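Local coordinates for cypemycin cysteine dehydrogenase (decarboxylating) (PDB 6JDD), which catalyses the flavin-dependent oxidative decarboxylation of the C-terminal cysteine of the cypemycin precursor peptide, a step in forming its aminovinyl-cysteine ring, at residues S20-L31 and G169-A177; W66-V75 and A108-L116. One frame throughout, in Å; residues are numbered along the deposited sequence.

Interaction 1. Residues S20-L31 and G169-A177; sequences SAALVPWWIHWL and GFNLPGALA
W27, on the helix that follows the first strand of this Rossmann-like flavoprotein fold, lies along F170, L172 and P173 at the start of the C-terminal helix. The two helices lean on the parallel sheet and diverge; the axes of 24-31 and 172-177 come within 12.2 Å at an angle of 52°, a spacing bridged by large side chains such as the broad indole of W27. Its CB meets L172 CD2 at 4.1 Å, and CE3 lies against the same methyl. With CG anti to the carbonyl carbon (chi1 -76°), the indole swings over the turn: CD1 and NE1 border F170, NE1 lying 4.1 Å from F170 CE2, while the six-membered ring reaches the proline, W27 CZ3 4.1 Å from P173 CD. The indole and phenyl planes are almost perpendicular, at 88°. W26, from the same helix, covers one face of the W27 indole, and W26 of the second subunit meets that indole as well, tying the contact to the oligomer.

F170, the centre of an inverse gamma turn, fills the end of the contact near S20. S20 CB sits 3.8 Å over the centre of its ring in a CH-pi contact, and V24 CG2 touches the ring's edge; F93 also stacks on F170. Further along, L176 CD1 fits between L31 CD1 and the edge of W30 at CZ3, the leucine methyls packing against each other and against the indole edge. No hydrogen bond crosses between the segments. Within 169-177, N171 caps helix 172-177: its OD1 accepts from G174 N at 2.8 Å, the donor standing above the amide plane.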
loop_
_atom_site.group_PDB
_atom_site.type_symbol
_atom_site.label_atom_id
_atom_site.label_comp_id
_atom_site.label_asym_id
_atom_site.label_seq_id
_atom_site.Cartn_x
_atom_site.Cartn_y
_atom_site.Cartn_z
ATOM N N SER A 20 -20.691 25.912 -0.830
ATOM C CA SER A 20 -20.664 26.921 -1.925
ATOM C C SER A 20 -19.461 26.702 -2.850
ATOM O O SER A 20 -19.484 27.207 -3.960
ATOM C CB SER A 20 -20.661 28.325 -1.409
ATOM O OG SER A 20 -21.776 28.566 -0.577
ATOM N N ALA A 21 -18.395 26.041 -2.417
ATOM C CA ALA A 21 -17.241 25.836 -3.321
ATOM C C ALA A 21 -17.704 25.016 -4.518
ATOM O O ALA A 21 -17.185 25.246 -5.562
ATOM C CB ALA A 21 -16.091 25.183 -2.618
ATOM N N ALA A 22 -18.689 24.137 -4.340
ATOM C CA ALA A 22 -19.258 23.310 -5.431
ATOM C C ALA A 22 -19.796 24.206 -6.570
ATOM O O ALA A 22 -19.770 23.733 -7.737
ATOM C CB ALA A 22 -20.328 22.391 -4.917
ATOM N N LEU A 23 -20.232 25.427 -6.244
ATOM C CA LEU A 23 -20.837 26.403 -7.184
ATOM C C LEU A 23 -19.781 27.301 -7.843
ATOM O O LEU A 23 -20.133 27.996 -8.774
ATOM C CB LEU A 23 -21.817 27.277 -6.417
ATOM C CG LEU A 23 -23.241 26.757 -6.328
ATOM C CD1 LEU A 23 -23.280 25.310 -5.911
ATOM C CD2 LEU A 23 -24.037 27.592 -5.333
ATOM N N VAL A 24 -18.530 27.286 -7.387
ATOM C CA VAL A 24 -17.472 28.203 -7.874
ATOM C C VAL A 24 -17.164 27.913 -9.334
ATOM O O VAL A 24 -17.033 28.869 -10.076
ATOM C CB VAL A 24 -16.229 28.138 -6.977
ATOM C CG1 VAL A 24 -15.042 28.894 -7.549
ATOM C CG2 VAL A 24 -16.575 28.699 -5.630
ATOM N N PRO A 25 -16.999 26.649 -9.819
ATOM C CA PRO A 25 -16.708 26.428 -11.244
ATOM C C PRO A 25 -17.728 27.083 -12.192
ATOM O O PRO A 25 -17.325 27.640 -13.195
ATOM C CB PRO A 25 -16.761 24.915 -11.389
ATOM C CG PRO A 25 -16.377 24.423 -10.010
ATOM C CD PRO A 25 -17.042 25.388 -9.068
ATOM N N TRP A 26 -19.006 27.072 -11.821
ATOM C CA TRP A 26 -20.052 27.822 -12.571
ATOM C C TRP A 26 -19.714 29.329 -12.617
ATOM O O TRP A 26 -19.722 29.914 -13.725
ATOM C CB TRP A 26 -21.436 27.554 -11.969
ATOM C CG TRP A 26 -22.553 28.095 -12.793
ATOM C CD1 TRP A 26 -23.302 27.408 -13.696
ATOM C CD2 TRP A 26 -23.040 29.445 -12.802
ATOM N NE1 TRP A 26 -24.234 28.237 -14.254
ATOM C CE2 TRP A 26 -24.097 29.490 -13.732
ATOM C CE3 TRP A 26 -22.696 30.605 -12.111
ATOM C CZ2 TRP A 26 -24.813 30.647 -14.002
ATOM C CZ3 TRP A 26 -23.413 31.757 -12.362
ATOM C CH2 TRP A 26 -24.460 31.769 -13.289
ATOM N N TRP A 27 -19.412 29.936 -11.471
ATOM C CA TRP A 27 -19.024 31.371 -11.388
ATOM C C TRP A 27 -17.706 31.665 -12.112
ATOM O O TRP A 27 -17.602 32.715 -12.731
ATOM C CB TRP A 27 -18.942 31.795 -9.933
ATOM C CG TRP A 27 -20.301 31.993 -9.377
ATOM C CD1 TRP A 27 -20.993 31.165 -8.546
ATOM C CD2 TRP A 27 -21.175 33.069 -9.717
ATOM N NE1 TRP A 27 -22.238 31.676 -8.301
ATOM C CE2 TRP A 27 -22.375 32.853 -9.007
ATOM C CE3 TRP A 27 -21.049 34.187 -10.534
ATOM C CZ2 TRP A 27 -23.447 33.745 -9.079
ATOM C CZ3 TRP A 27 -22.120 35.055 -10.621
ATOM C CH2 TRP A 27 -23.299 34.841 -9.893
ATOM N N ILE A 28 -16.700 30.809 -12.003
ATOM C CA ILE A 28 -15.444 30.977 -12.797
ATOM C C ILE A 28 -15.808 30.944 -14.292
ATOM O O ILE A 28 -15.341 31.827 -15.032
ATOM C CB ILE A 28 -14.380 29.916 -12.456
ATOM C CG1 ILE A 28 -13.975 29.942 -10.977
ATOM C CG2 ILE A 28 -13.167 30.062 -13.383
ATOM C CD1 ILE A 28 -13.282 31.200 -10.558
ATOM N N HIS A 29 -16.619 29.980 -14.734
ATOM C CA HIS A 29 -17.068 29.893 -16.143
ATOM C C HIS A 29 -17.755 31.207 -16.531
ATOM O O HIS A 29 -17.392 31.758 -17.566
ATOM C CB HIS A 29 -17.966 28.678 -16.327
ATOM C CG HIS A 29 -18.514 28.571 -17.710
ATOM N ND1 HIS A 29 -17.686 28.317 -18.799
ATOM C CD2 HIS A 29 -19.773 28.690 -18.181
ATOM C CE1 HIS A 29 -18.418 28.275 -19.871
ATOM N NE2 HIS A 29 -19.697 28.497 -19.521
ATOM N N TRP A 30 -18.690 31.694 -15.710
ATOM C CA TRP A 30 -19.385 33.005 -15.896
ATOM C C TRP A 30 -18.371 34.151 -16.082
ATOM O O TRP A 30 -18.430 34.880 -17.107
ATOM C CB TRP A 30 -20.339 33.305 -14.729
ATOM C CG TRP A 30 -20.950 34.675 -14.753
ATOM C CD1 TRP A 30 -22.140 35.028 -15.327
ATOM C CD2 TRP A 30 -20.417 35.883 -14.170
ATOM N NE1 TRP A 30 -22.366 36.364 -15.159
ATOM C CE2 TRP A 30 -21.327 36.919 -14.466
ATOM C CE3 TRP A 30 -19.264 36.193 -13.440
ATOM C CZ2 TRP A 30 -21.121 38.233 -14.049
ATOM C CZ3 TRP A 30 -19.048 37.493 -13.045
ATOM C CH2 TRP A 30 -19.968 38.499 -13.344
ATOM N N LEU A 31 -17.450 34.306 -15.140
ATOM C CA LEU A 31 -16.437 35.381 -15.220
ATOM C C LEU A 31 -15.594 35.226 -16.499
ATOM O O LEU A 31 -15.316 36.233 -17.129
ATOM C CB LEU A 31 -15.586 35.326 -13.953
ATOM C CG LEU A 31 -14.490 36.381 -13.841
ATOM C CD1 LEU A 31 -15.076 37.783 -13.868
ATOM C CD2 LEU A 31 -13.684 36.142 -12.586
ATOM N N GLY A 169 -22.207 36.643 2.182
ATOM C CA GLY A 169 -21.336 37.421 1.290
ATOM C C GLY A 169 -20.840 36.646 0.083
ATOM O O GLY A 169 -19.902 37.133 -0.543
ATOM N N PHE A 170 -21.493 35.539 -0.285
ATOM C CA PHE A 170 -21.177 34.740 -1.508
ATOM C C PHE A 170 -21.624 35.481 -2.773
ATOM O O PHE A 170 -22.621 35.113 -3.395
ATOM C CB PHE A 170 -21.798 33.340 -1.469
ATOM C CG PHE A 170 -21.184 32.418 -2.485
ATOM C CD1 PHE A 170 -19.812 32.188 -2.480
ATOM C CD2 PHE A 170 -21.967 31.805 -3.452
ATOM C CE1 PHE A 170 -19.239 31.343 -3.409
ATOM C CE2 PHE A 170 -21.395 30.953 -4.377
ATOM C CZ PHE A 170 -20.031 30.741 -4.359
ATOM N N ASN A 171 -20.870 36.501 -3.148
ATOM C CA ASN A 171 -21.336 37.529 -4.101
ATOM C C ASN A 171 -20.147 37.940 -4.963
ATOM O O ASN A 171 -19.480 38.929 -4.593
ATOM C CB ASN A 171 -21.929 38.700 -3.322
ATOM C CG ASN A 171 -22.375 39.835 -4.217
ATOM O OD1 ASN A 171 -22.184 39.782 -5.430
ATOM N ND2 ASN A 171 -22.953 40.866 -3.625
ATOM N N LEU A 172 -19.907 37.250 -6.079
ATOM C CA LEU A 172 -18.749 37.591 -6.952
ATOM C C LEU A 172 -18.946 38.950 -7.637
ATOM O O LEU A 172 -18.030 39.773 -7.659
ATOM C CB LEU A 172 -18.507 36.479 -7.974
ATOM C CG LEU A 172 -17.310 36.687 -8.896
ATOM C CD1 LEU A 172 -16.039 36.864 -8.118
ATOM C CD2 LEU A 172 -17.144 35.521 -9.829
ATOM N N PRO A 173 -20.115 39.266 -8.243
ATOM C CA PRO A 173 -20.268 40.589 -8.872
ATOM C C PRO A 173 -19.972 41.757 -7.901
ATOM O O PRO A 173 -19.180 42.659 -8.240
ATOM C CB PRO A 173 -21.722 40.572 -9.363
ATOM C CG PRO A 173 -22.035 39.084 -9.534
ATOM C CD PRO A 173 -21.314 38.409 -8.390
ATOM N N GLY A 174 -20.546 41.694 -6.693
ATOM C CA GLY A 174 -20.250 42.653 -5.611
ATOM C C GLY A 174 -18.770 42.672 -5.263
ATOM O O GLY A 174 -18.197 43.775 -5.081
ATOM N N ALA A 175 -18.146 41.503 -5.170
ATOM C CA ALA A 175 -16.712 41.424 -4.838
ATOM C C ALA A 175 -15.947 42.171 -5.945
ATOM O O ALA A 175 -14.947 42.846 -5.654
ATOM C CB ALA A 175 -16.270 39.987 -4.639
ATOM N N LEU A 176 -16.365 42.046 -7.192
ATOM C CA LEU A 176 -15.573 42.618 -8.323
ATOM C C LEU A 176 -15.669 44.141 -8.250
ATOM O O LEU A 176 -14.634 44.841 -8.468
ATOM C CB LEU A 176 -16.129 42.107 -9.656
ATOM C CG LEU A 176 -15.853 40.644 -9.985
ATOM C CD1 LEU A 176 -16.744 40.191 -11.130
ATOM C CD2 LEU A 176 -14.389 40.434 -10.335
ATOM N N ALA A 177 -16.870 44.640 -7.961
ATOM C CA ALA A 177 -17.125 46.091 -7.826
ATOM C C ALA A 177 -16.296 46.643 -6.660
ATOM O O ALA A 177 -15.576 47.639 -6.862
ATOM C CB ALA A 177 -18.600 46.346 -7.646
#

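Interaction 2. Residues W66-V75 and A108-L116; sequences WVDSWDDPDV and ADSPALMML. With FAD (flavin-adenine dinucleotide), chain B.
D68 reaches S110 and A112 where the end of strand 65-67 and the loop after it meet the start of helix 111-116. The tightly packed part pairs a carboxylate with the helix start and an indole with a proline. D68 CG, anti to the backbone N (chi1 179°), carries the carboxylate to the helix N-terminus, where OD1 accepts from A112 N at 2.7 Å, met from above the carboxylate plane, and OD2 takes the S110 OG hydroxyl on its syn side. An aspartate suits this spot because the first helical N-H groups need acceptors. S110 is itself the N-cap, its OG accepting a weak bond from L113 N.

Beside this, the indole of W70 is sandwiched at a flavin site between subunits of this Rossmann-like fold. P111 CD lies 3.5 Å above the five-membered ring, a CH-pi contact; FAD C3' covers the opposite face. A108 O accepts from FAD O3' at 2.8 Å. The same FAD is hydrogen-bonded to the third subunit, whose R50 pairs with D71.

Elsewhere the packing is apolar: W66 CZ2 meets M115 SD at 4.1 Å, the sulfur at the ring's edge, and V75 CG1 rests on P111 CB. The turn beyond is looser: P73 and D74 are exposed and stay clear of helix 111-116.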
loop_
_atom_site.group_PDB
_atom_site.type_symbol
_atom_site.label_atom_id
_atom_site.label_comp_id
_atom_site.label_asym_id
_atom_site.label_seq_id
_atom_site.Cartn_x
_atom_site.Cartn_y
_atom_site.Cartn_z
ATOM N N TRP A 66 -3.806 25.863 -8.384
ATOM C CA TRP A 66 -3.023 25.062 -7.417
ATOM C C TRP A 66 -3.808 24.767 -6.142
ATOM O O TRP A 66 -4.718 25.529 -5.758
ATOM C CB TRP A 66 -1.691 25.704 -7.103
ATOM C CG TRP A 66 -1.685 27.187 -6.917
ATOM C CD1 TRP A 66 -1.568 28.117 -7.903
ATOM C CD2 TRP A 66 -1.695 27.918 -5.681
ATOM N NE1 TRP A 66 -1.522 29.370 -7.377
ATOM C CE2 TRP A 66 -1.586 29.280 -6.017
ATOM C CE3 TRP A 66 -1.783 27.558 -4.328
ATOM C CZ2 TRP A 66 -1.571 30.285 -5.060
ATOM C CZ3 TRP A 66 -1.753 28.550 -3.380
ATOM C CH2 TRP A 66 -1.659 29.892 -3.748
ATOM N N VAL A 67 -3.468 23.645 -5.538
ATOM C CA VAL A 67 -3.984 23.268 -4.211
ATOM C C VAL A 67 -3.159 24.020 -3.177
ATOM O O VAL A 67 -1.925 24.125 -3.350
ATOM C CB VAL A 67 -3.957 21.755 -4.016
ATOM C CG1 VAL A 67 -4.373 21.414 -2.599
ATOM C CG2 VAL A 67 -4.870 21.079 -5.032
ATOM N N ASP A 68 -3.859 24.581 -2.194
ATOM C CA ASP A 68 -3.280 25.436 -1.137
ATOM C C ASP A 68 -2.552 24.550 -0.085
ATOM O O ASP A 68 -3.103 24.244 0.985
ATOM C CB ASP A 68 -4.352 26.346 -0.516
ATOM C CG ASP A 68 -3.767 27.211 0.600
ATOM O OD1 ASP A 68 -2.574 27.511 0.488
ATOM O OD2 ASP A 68 -4.506 27.553 1.598
ATOM N N SER A 69 -1.358 24.116 -0.434
ATOM C CA SER A 69 -0.598 23.123 0.409
ATOM C C SER A 69 0.875 23.314 0.122
ATOM O O SER A 69 1.213 23.499 -1.032
ATOM C CB SER A 69 -0.958 21.685 0.226
ATOM O OG SER A 69 0.024 20.897 0.862
ATOM N N TRP A 70 1.685 23.328 1.162
ATOM C CA TRP A 70 3.127 23.636 0.994
ATOM C C TRP A 70 3.846 22.538 0.207
ATOM O O TRP A 70 4.892 22.872 -0.343
ATOM C CB TRP A 70 3.777 23.853 2.345
ATOM C CG TRP A 70 3.443 25.183 2.917
ATOM C CD1 TRP A 70 2.682 25.450 4.014
ATOM C CD2 TRP A 70 3.812 26.451 2.376
ATOM N NE1 TRP A 70 2.601 26.803 4.224
ATOM C CE2 TRP A 70 3.293 27.441 3.236
ATOM C CE3 TRP A 70 4.562 26.840 1.276
ATOM C CZ2 TRP A 70 3.502 28.796 3.025
ATOM C CZ3 TRP A 70 4.764 28.179 1.060
ATOM C CH2 TRP A 70 4.250 29.138 1.929
ATOM N N ASP A 71 3.280 21.325 0.160
ATOM C CA ASP A 71 3.761 20.162 -0.640
ATOM C C ASP A 71 3.225 20.113 -2.068
ATOM O O ASP A 71 3.622 19.238 -2.781
ATOM C CB ASP A 71 3.290 18.847 -0.038
ATOM C CG ASP A 71 3.768 18.729 1.383
ATOM O OD1 ASP A 71 4.828 19.350 1.686
ATOM O OD2 ASP A 71 3.081 18.040 2.163
ATOM N N ASP A 72 2.300 20.951 -2.486
ATOM C CA ASP A 72 1.830 20.859 -3.892
ATOM C C ASP A 72 2.918 21.447 -4.783
ATOM O O ASP A 72 3.410 22.548 -4.546
ATOM C CB ASP A 72 0.462 21.515 -4.040
ATOM C CG ASP A 72 -0.284 21.224 -5.330
ATOM O OD1 ASP A 72 0.021 21.905 -6.350
ATOM O OD2 ASP A 72 -1.235 20.365 -5.265
ATOM N N PRO A 73 3.396 20.708 -5.798
ATOM C CA PRO A 73 4.407 21.273 -6.689
ATOM C C PRO A 73 3.929 22.430 -7.590
ATOM O O PRO A 73 4.736 23.121 -8.138
ATOM C CB PRO A 73 4.857 20.047 -7.506
ATOM C CG PRO A 73 3.734 19.016 -7.392
ATOM C CD PRO A 73 3.074 19.291 -6.060
ATOM N N ASP A 74 2.634 22.667 -7.725
ATOM C CA ASP A 74 2.157 23.763 -8.613
ATOM C C ASP A 74 2.181 25.104 -7.878
ATOM O O ASP A 74 1.906 26.143 -8.530
ATOM C CB ASP A 74 0.744 23.529 -9.152
ATOM C CG ASP A 74 0.622 22.322 -10.059
ATOM O OD1 ASP A 74 1.594 22.051 -10.793
ATOM O OD2 ASP A 74 -0.448 21.652 -9.993
ATOM N N VAL A 75 2.466 25.099 -6.576
ATOM C CA VAL A 75 2.393 26.347 -5.773
ATOM C C VAL A 75 3.464 27.286 -6.303
ATOM O O VAL A 75 4.638 26.943 -6.277
ATOM C CB VAL A 75 2.575 26.080 -4.277
ATOM C CG1 VAL A 75 2.790 27.356 -3.504
ATOM C CG2 VAL A 75 1.384 25.363 -3.714
ATOM N N ALA A 108 0.198 31.749 8.586
ATOM C CA ALA A 108 0.785 31.442 7.267
ATOM C C ALA A 108 0.984 29.930 7.137
ATOM O O ALA A 108 2.028 29.548 6.617
ATOM C CB ALA A 108 2.091 32.167 7.137
ATOM N N ASP A 109 0.029 29.120 7.602
ATOM C CA ASP A 109 0.180 27.626 7.644
ATOM C C ASP A 109 -0.263 26.980 6.307
ATOM O O ASP A 109 -0.455 25.731 6.227
ATOM C CB ASP A 109 -0.574 27.031 8.844
ATOM C CG ASP A 109 -2.036 27.451 8.939
ATOM O OD1 ASP A 109 -2.404 28.427 8.244
ATOM O OD2 ASP A 109 -2.761 26.843 9.746
ATOM N N SER A 110 -0.500 27.807 5.295
ATOM C CA SER A 110 -0.761 27.367 3.911
ATOM C C SER A 110 -0.202 28.436 3.000
ATOM O O SER A 110 -0.034 29.558 3.388
ATOM C CB SER A 110 -2.210 27.080 3.680
ATOM O OG SER A 110 -2.967 28.253 3.449
ATOM N N PRO A 111 0.259 28.094 1.804
ATOM C CA PRO A 111 0.878 29.112 0.952
ATOM C C PRO A 111 -0.079 30.231 0.550
ATOM O O PRO A 111 0.387 31.287 0.384
ATOM C CB PRO A 111 1.335 28.264 -0.251
ATOM C CG PRO A 111 0.490 27.013 -0.174
ATOM C CD PRO A 111 0.330 26.730 1.286
ATOM N N ALA A 112 -1.379 29.951 0.384
ATOM C CA ALA A 112 -2.413 30.976 0.097
ATOM C C ALA A 112 -2.503 31.927 1.289
ATOM O O ALA A 112 -2.669 33.109 1.105
ATOM C CB ALA A 112 -3.766 30.388 -0.222
ATOM N N LEU A 113 -2.377 31.417 2.503
ATOM C CA LEU A 113 -2.461 32.333 3.660
ATOM C C LEU A 113 -1.186 33.163 3.780
ATOM O O LEU A 113 -1.312 34.310 4.137
ATOM C CB LEU A 113 -2.887 31.596 4.929
ATOM C CG LEU A 113 -4.313 31.955 5.326
ATOM C CD1 LEU A 113 -5.295 30.884 4.927
ATOM C CD2 LEU A 113 -4.432 32.302 6.787
ATOM N N MET A 114 -0.018 32.593 3.490
ATOM C CA MET A 114 1.212 33.416 3.434
ATOM C C MET A 114 0.945 34.561 2.444
ATOM O O MET A 114 1.154 35.704 2.784
ATOM C CB MET A 114 2.426 32.572 3.013
ATOM C CG MET A 114 3.729 33.352 2.853
ATOM S SD MET A 114 4.356 33.857 4.450
ATOM C CE MET A 114 5.234 32.364 4.934
ATOM N N MET A 115 0.440 34.195 1.269
ATOM C CA MET A 115 0.172 35.118 0.153
ATOM C C MET A 115 -0.774 36.220 0.626
ATOM O O MET A 115 -0.459 37.376 0.427
ATOM C CB MET A 115 -0.432 34.299 -0.979
ATOM C CG MET A 115 -0.717 35.096 -2.223
ATOM S SD MET A 115 -1.492 34.051 -3.460
ATOM C CE MET A 115 -3.107 33.766 -2.753
ATOM N N LEU A 116 -1.881 35.859 1.268
ATOM C CA LEU A 116 -2.908 36.821 1.695
ATOM C C LEU A 116 -2.347 37.693 2.840
ATOM O O LEU A 116 -2.729 38.851 2.926
ATOM C CB LEU A 116 -4.187 36.078 2.099
ATOM C CG LEU A 116 -4.938 35.409 0.951
ATOM C CD1 LEU A 116 -6.186 34.722 1.437
ATOM C CD2 LEU A 116 -5.292 36.387 -0.133
HETATM P PA FAD B . 4.959 22.888 11.227
HETATM O O1A FAD B . 4.952 21.990 12.421
HETATM O O2A FAD B . 5.473 22.344 9.936
HETATM O O5B FAD B . 3.488 23.487 11.004
HETATM C C5B FAD B . 2.574 22.773 10.134
HETATM C C4B FAD B . 1.154 23.134 10.498
HETATM O O4B FAD B . 0.380 21.918 10.658
HETATM C C3B FAD B . 0.974 23.916 11.807
HETATM O O3B FAD B . -0.080 24.865 11.700
HETATM C C2B FAD B . 0.636 22.810 12.810
HETATM O O2B FAD B . -0.094 23.284 13.921
HETATM C C1B FAD B . -0.201 21.877 11.942
HETATM N N9A FAD B . -0.200 20.493 12.398
HETATM C C8A FAD B . -0.093 20.036 13.689
HETATM N N7A FAD B . -0.126 18.725 13.763
HETATM C C5A FAD B . -0.262 18.300 12.446
HETATM C C6A FAD B . -0.356 17.023 11.860
HETATM N N6A FAD B . -0.325 15.888 12.552
HETATM N N1A FAD B . -0.484 16.965 10.514
HETATM C C2A FAD B . -0.514 18.112 9.822
HETATM N N3A FAD B . -0.434 19.365 10.263
HETATM C C4A FAD B . -0.308 19.386 11.600
HETATM N N1 FAD B . 7.907 30.702 6.117
HETATM C C2 FAD B . 8.521 31.654 6.856
HETATM O O2 FAD B . 7.970 32.142 7.845
HETATM N N3 FAD B . 9.762 32.117 6.548
HETATM C C4 FAD B . 10.466 31.644 5.468
HETATM O O4 FAD B . 11.579 32.088 5.228
HETATM C C4X FAD B . 9.860 30.651 4.674
HETATM N N5 FAD B . 10.517 30.190 3.640
HETATM C C5X FAD B . 9.906 29.225 2.883
HETATM C C6 FAD B . 10.597 28.717 1.770
HETATM C C7 FAD B . 10.046 27.748 0.965
HETATM C C7M FAD B . 10.815 27.226 -0.221
HETATM C C8 FAD B . 8.755 27.248 1.263
HETATM C C8M FAD B . 8.130 26.185 0.397
HETATM C C9 FAD B . 8.067 27.739 2.354
HETATM C C9A FAD B . 8.622 28.729 3.181
HETATM N N10 FAD B . 7.955 29.246 4.290
HETATM C C10 FAD B . 8.546 30.221 5.072
HETATM C "C1'" FAD B . 6.609 28.752 4.632
HETATM C "C2'" FAD B . 6.643 27.743 5.765
HETATM O "O2'" FAD B . 7.320 26.565 5.340
HETATM C "C3'" FAD B . 5.227 27.379 6.218
HETATM O "O3'" FAD B . 4.627 28.509 6.843
HETATM C "C4'" FAD B . 5.176 26.189 7.179
HETATM O "O4'" FAD B . 3.818 25.911 7.526
HETATM C "C5'" FAD B . 5.975 26.429 8.439
HETATM O "O5'" FAD B . 5.732 25.348 9.381
HETATM P P FAD B . 6.640 25.237 10.698
HETATM O O1P FAD B . 6.668 26.571 11.366
HETATM O O2P FAD B . 7.934 24.589 10.326
HETATM O O3P FAD B . 5.779 24.218 11.588
#

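Overall arrangement
The two contacts lie on opposite sides of the chain's centre, about 21 Å apart between centres and with nearest atoms about 11 Å apart. They share no helix or strand, yet both lean on strands 10-15 and 90-95 of the one parallel sheet. Interaction 1 joins two helices and is only partly buried. Its cross-contact chemistry is apolar and aromatic, with no hydrogen bond between the segments, and W26 and W27 go on to meet W26 of the second subunit. Interaction 2 is more deeply buried, joining a loop after edge strand 65-67 to a helix N-terminus through a carboxylate, and it borders a flavin shared with the third subunit. Each faces a different neighbour in the dodecamer.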